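Local structure of 4-alpha-glucanotransferase (Corynebacterium glutamicum, 5B68) at residues R59-A62 with L63-R67; V89-H92 with D93-A97. The protein belongs to the amylomaltase (disproportionating enzyme) family and couples an N-terminal beta-sandwich domain to a larger TIM-barrel-type glucanotransferase domain. One frame throughout, in Å; residues are numbered along the deposited sequence.

Contact 1: residues R59-A62 with L63-R67; sequences RQIA and LFHDR. With SO4 (sulfate ion), chain G.
L63 lays its CD1 methyl over the centre of the R59 guanidinium, 3.6 Å from CZ of R59, and the pair shows how about two turns of helix 54-69 can gather an anion site, with a leucine packed against the arginine heads. R59 sends CG anti to its own nitrogen (chi1 174°), and the extended chain carries the flat head out from the helix, where it offers a face to the methyl and an edge to a bound sulfate. On the other branch of L63, CD2 lies off-centre over a face of the R67 guanidinium.

The sulfate is held from several directions. R59 NH1 donates to sulfate O3 over 2.9 Å. Q60, folded back at chi2 (-58°), brings NE2 to the same O3 at 2.9 Å. R67 grips with a fork, NH1 to O1 and NH2 to O2 at 2.9 Å each, both bonds nearly straight; N45 ND2 adds a further donor.

Round the helix, A62 O accepts the D66 backbone N at 2.9 Å, while the D66 carboxylate turns to a salt bridge with R121. I61 and H65 run side by side, CG2 of I61 meeting CD2 of H65 at 3.9 Å, and both side chains also touch helix 5-13.

The two arginine heads stand 5.6 Å apart between R59 NH2 and R67 NH2. This gathering of donors is consistent with a surface site that accepts an anion, whose negative charge probably offsets that of the two arginines; the sulfate itself probably came from the crystallisation liquor.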
loop_
_atom_site.group_PDB
_atom_site.type_symbol
_atom_site.label_atom_id
_atom_site.label_comp_id
_atom_site.label_asym_id
_atom_site.label_seq_id
_atom_site.Cartn_x
_atom_site.Cartn_y
_atom_site.Cartn_z
ATOM N N ARG A 59 23.223 -5.605 30.693
ATOM C CA ARG A 59 24.306 -5.237 29.817
ATOM C C ARG A 59 23.759 -4.709 28.467
ATOM O O ARG A 59 24.375 -3.824 27.872
ATOM C CB ARG A 59 25.239 -6.403 29.621
ATOM C CG ARG A 59 26.345 -6.197 28.601
ATOM C CD ARG A 59 27.225 -7.445 28.412
ATOM N NE ARG A 59 28.186 -7.198 27.327
ATOM C CZ ARG A 59 28.010 -7.518 26.050
ATOM N NH1 ARG A 59 26.920 -8.150 25.646
ATOM N NH2 ARG A 59 28.953 -7.203 25.160
ATOM N N GLN A 60 22.662 -5.274 27.979
ATOM C CA GLN A 60 22.038 -4.701 26.754
ATOM C C GLN A 60 21.463 -3.300 27.003
ATOM O O GLN A 60 21.504 -2.478 26.110
ATOM C CB GLN A 60 21.036 -5.643 26.147
ATOM C CG GLN A 60 21.663 -6.867 25.498
ATOM C CD GLN A 60 22.651 -6.526 24.413
ATOM O OE1 GLN A 60 22.392 -5.677 23.558
ATOM N NE2 GLN A 60 23.838 -7.125 24.469
ATOM N N ILE A 61 20.917 -3.045 28.199
ATOM C CA ILE A 61 20.496 -1.679 28.535
ATOM C C ILE A 61 21.680 -0.711 28.443
ATOM O O ILE A 61 21.616 0.316 27.783
ATOM C CB ILE A 61 19.800 -1.651 29.878
ATOM C CG1 ILE A 61 18.489 -2.443 29.748
ATOM C CG2 ILE A 61 19.523 -0.244 30.363
ATOM C CD1 ILE A 61 17.851 -2.848 31.050
ATOM N N ALA A 62 22.761 -1.013 29.158
ATOM C CA ALA A 62 23.918 -0.158 29.163
ATOM C C ALA A 62 24.515 0.034 27.771
ATOM O O ALA A 62 24.890 1.154 27.441
ATOM C CB ALA A 62 24.998 -0.667 30.156
ATOM N N LEU A 63 24.574 -1.034 26.963
ATOM C CA LEU A 63 25.073 -0.932 25.603
ATOM C C LEU A 63 24.183 -0.014 24.734
ATOM O O LEU A 63 24.719 0.741 23.918
ATOM C CB LEU A 63 25.266 -2.270 24.900
ATOM C CG LEU A 63 26.557 -2.991 25.358
ATOM C CD1 LEU A 63 26.453 -4.480 25.037
ATOM C CD2 LEU A 63 27.844 -2.412 24.731
ATOM N N PHE A 64 22.867 -0.061 24.961
ATOM C CA PHE A 64 21.970 0.850 24.217
ATOM C C PHE A 64 22.346 2.320 24.541
ATOM O O PHE A 64 22.538 3.121 23.628
ATOM C CB PHE A 64 20.512 0.600 24.578
ATOM C CG PHE A 64 19.568 1.474 23.832
ATOM C CD1 PHE A 64 19.162 1.100 22.563
ATOM C CD2 PHE A 64 19.214 2.764 24.327
ATOM C CE1 PHE A 64 18.289 1.909 21.847
ATOM C CE2 PHE A 64 18.356 3.579 23.590
ATOM C CZ PHE A 64 17.953 3.160 22.347
ATOM N N HIS A 65 22.453 2.672 25.849
ATOM C CA HIS A 65 22.759 4.082 26.223
ATOM C C HIS A 65 24.138 4.485 25.737
ATOM O O HIS A 65 24.334 5.560 25.236
ATOM C CB HIS A 65 22.538 4.348 27.710
ATOM C CG HIS A 65 21.129 4.185 28.127
ATOM N ND1 HIS A 65 20.129 5.017 27.682
ATOM C CD2 HIS A 65 20.541 3.305 28.969
ATOM C CE1 HIS A 65 18.978 4.662 28.236
ATOM N NE2 HIS A 65 19.208 3.611 29.004
ATOM N N ASP A 66 25.080 3.578 25.811
ATOM C CA ASP A 66 26.413 3.887 25.369
ATOM C C ASP A 66 26.514 4.091 23.845
ATOM O O ASP A 66 27.163 4.987 23.361
ATOM C CB ASP A 66 27.407 2.792 25.791
ATOM C CG ASP A 66 27.686 2.780 27.265
ATOM O OD1 ASP A 66 27.256 3.664 28.004
ATOM O OD2 ASP A 66 28.316 1.788 27.662
ATOM N N ARG A 67 25.836 3.238 23.100
ATOM C CA ARG A 67 25.821 3.355 21.667
ATOM C C ARG A 67 25.104 4.625 21.245
ATOM O O ARG A 67 25.563 5.278 20.316
ATOM C CB ARG A 67 25.244 2.087 21.042
ATOM C CG ARG A 67 26.363 1.007 20.971
ATOM C CD ARG A 67 25.856 -0.425 20.899
ATOM N NE ARG A 67 26.979 -1.367 20.970
ATOM C CZ ARG A 67 26.824 -2.686 21.091
ATOM N NH1 ARG A 67 25.606 -3.224 21.153
ATOM N NH2 ARG A 67 27.885 -3.494 21.132
HETATM S S SO4 G . 26.571 -7.050 21.585
HETATM O O1 SO4 G . 25.501 -6.114 21.176
HETATM O O2 SO4 G . 27.841 -6.279 21.776
HETATM O O3 SO4 G . 26.253 -7.683 22.879
HETATM O O4 SO4 G . 26.638 -8.004 20.420
#

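Contact 2: residues V89-H92 with D93-A97; sequences VHVH and DGSPA
The carbonyl oxygen of H92 is gripped twice by S95, whose backbone N reaches it over 2.9 Å and whose hydroxyl OG donates to it over 2.7 Å. The first bond closes a type II beta turn from H92 to S95, at the point where strand 86-92 of the beta-sandwich domain ends and the chain swings round toward strand 98-102. The two donors come in at different slants: the amide is tilted well out of the carbonyl plane, and the hydroxyl, nearer that plane, makes a C=O...OG angle of 128°.

S95 manages this because OG sits between its own nitrogen and carbonyl carbon (chi1 71°), which folds the hydroxyl back over the turn. There it is also hydrogen-bonded to S150 OG, and a water that accepts from H92 N at 2.9 Å donates weakly to S95 OG. The S150 bond links the turn to the end of strand 142-150, which is not a pairing partner of strand 86-92. At the corner, G94 takes a phi of 90°, the positive value expected at the third position of a type II turn and one at which a beta carbon would be jammed against D93 O. D93 is held through a salt bridge from OD2 to R127 NE on strand 126-134.

Beyond the turn the returning chain packs against the strand it has just left. V91 brings CB within 3.7 Å of S95 OG, and its CG1 lies 3.5 Å from P96 O, a carbonyl that in turn accepts from S150. Apolar contact finishes the loop: the A97 CB methyl lies 3.9 Å from V91 CG1 and 4.2 Å from V89 CG1.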
loop_
_atom_site.group_PDB
_atom_site.type_symbol
_atom_site.label_atom_id
_atom_site.label_comp_id
_atom_site.label_asym_id
_atom_site.label_seq_id
_atom_site.Cartn_x
_atom_site.Cartn_y
_atom_site.Cartn_z
ATOM N N VAL A 89 24.736 16.101 18.721
ATOM C CA VAL A 89 25.950 15.625 18.065
ATOM C C VAL A 89 26.897 15.090 19.172
ATOM O O VAL A 89 26.951 15.674 20.269
ATOM C CB VAL A 89 26.589 16.796 17.331
ATOM C CG1 VAL A 89 28.030 16.545 16.933
ATOM C CG2 VAL A 89 25.795 17.149 16.069
ATOM N N HIS A 90 27.598 13.990 18.913
ATOM C CA HIS A 90 28.583 13.433 19.813
ATOM C C HIS A 90 29.931 13.442 19.124
ATOM O O HIS A 90 30.073 12.956 17.989
ATOM C CB HIS A 90 28.206 12.034 20.226
ATOM C CG HIS A 90 26.886 11.973 20.918
ATOM N ND1 HIS A 90 26.705 12.464 22.194
ATOM C CD2 HIS A 90 25.668 11.631 20.475
ATOM C CE1 HIS A 90 25.441 12.327 22.545
ATOM N NE2 HIS A 90 24.784 11.854 21.511
ATOM N N VAL A 91 30.933 14.018 19.803
ATOM C CA VAL A 91 32.334 14.041 19.316
ATOM C C VAL A 91 33.290 13.645 20.467
ATOM O O VAL A 91 32.924 13.736 21.653
ATOM C CB VAL A 91 32.755 15.419 18.777
ATOM C CG1 VAL A 91 32.023 15.773 17.517
ATOM C CG2 VAL A 91 32.572 16.511 19.834
ATOM N N HIS A 92 34.517 13.219 20.134
ATOM C CA HIS A 92 35.539 13.027 21.190
ATOM C C HIS A 92 35.693 14.372 21.953
ATOM O O HIS A 92 35.772 15.416 21.350
ATOM C CB HIS A 92 36.865 12.674 20.576
ATOM C CG HIS A 92 36.898 11.343 19.910
ATOM N ND1 HIS A 92 35.770 10.584 19.663
ATOM C CD2 HIS A 92 37.930 10.654 19.374
ATOM C CE1 HIS A 92 36.113 9.482 19.007
ATOM N NE2 HIS A 92 37.416 9.504 18.822
ATOM N N ASP A 93 35.651 14.326 23.259
ATOM C CA ASP A 93 35.608 15.537 24.069
ATOM C C ASP A 93 36.839 16.432 23.792
ATOM O O ASP A 93 37.939 15.945 23.683
ATOM C CB ASP A 93 35.480 15.174 25.530
ATOM C CG ASP A 93 35.236 16.375 26.426
ATOM O OD1 ASP A 93 34.370 17.239 26.153
ATOM O OD2 ASP A 93 35.861 16.388 27.470
ATOM N N GLY A 94 36.588 17.685 23.443
ATOM C CA GLY A 94 37.660 18.579 23.056
ATOM C C GLY A 94 38.029 18.606 21.597
ATOM O O GLY A 94 38.822 19.434 21.207
ATOM N N SER A 95 37.427 17.750 20.753
ATOM C CA SER A 95 37.646 17.851 19.316
ATOM C C SER A 95 36.488 18.715 18.705
ATOM O O SER A 95 35.464 18.947 19.419
ATOM C CB SER A 95 37.753 16.407 18.734
ATOM O OG SER A 95 36.463 15.795 18.770
ATOM N N PRO A 96 36.633 19.188 17.441
ATOM C CA PRO A 96 35.653 20.060 16.765
ATOM C C PRO A 96 34.344 19.314 16.552
ATOM O O PRO A 96 34.371 18.050 16.388
ATOM C CB PRO A 96 36.284 20.348 15.454
ATOM C CG PRO A 96 37.750 20.162 15.656
ATOM C CD PRO A 96 37.838 19.023 16.585
ATOM N N ALA A 97 33.250 20.081 16.636
ATOM C CA ALA A 97 31.971 19.657 16.105
ATOM C C ALA A 97 31.539 20.625 14.992
ATOM O O ALA A 97 30.744 21.540 15.192
ATOM C CB ALA A 97 30.971 19.561 17.209
HETATM O O HOH W 1 34.759 13.241 17.248
#

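In the fold
Both contacts are local, and they follow one another along the chain in its N-terminal part, far from the middle of the molecule: their centres lie about 35 Å (contact 1) and 42 Å (contact 2) from the centre of the chain. Contact 1 sits near the end of helix 54-69, contact 2 at the end of strand 86-92, with centres about 20 Å apart and nearest atoms about 6 Å apart, without touching. Neighbours bridge them: F69, at the helix end, meets the H90 ring, while adjacent residues R121 and P120 reach D66 and D93 respectively. One sulfate bonds directly to contact 1; in contact 2 the side chain of S95 lies close to a different bound sulfate.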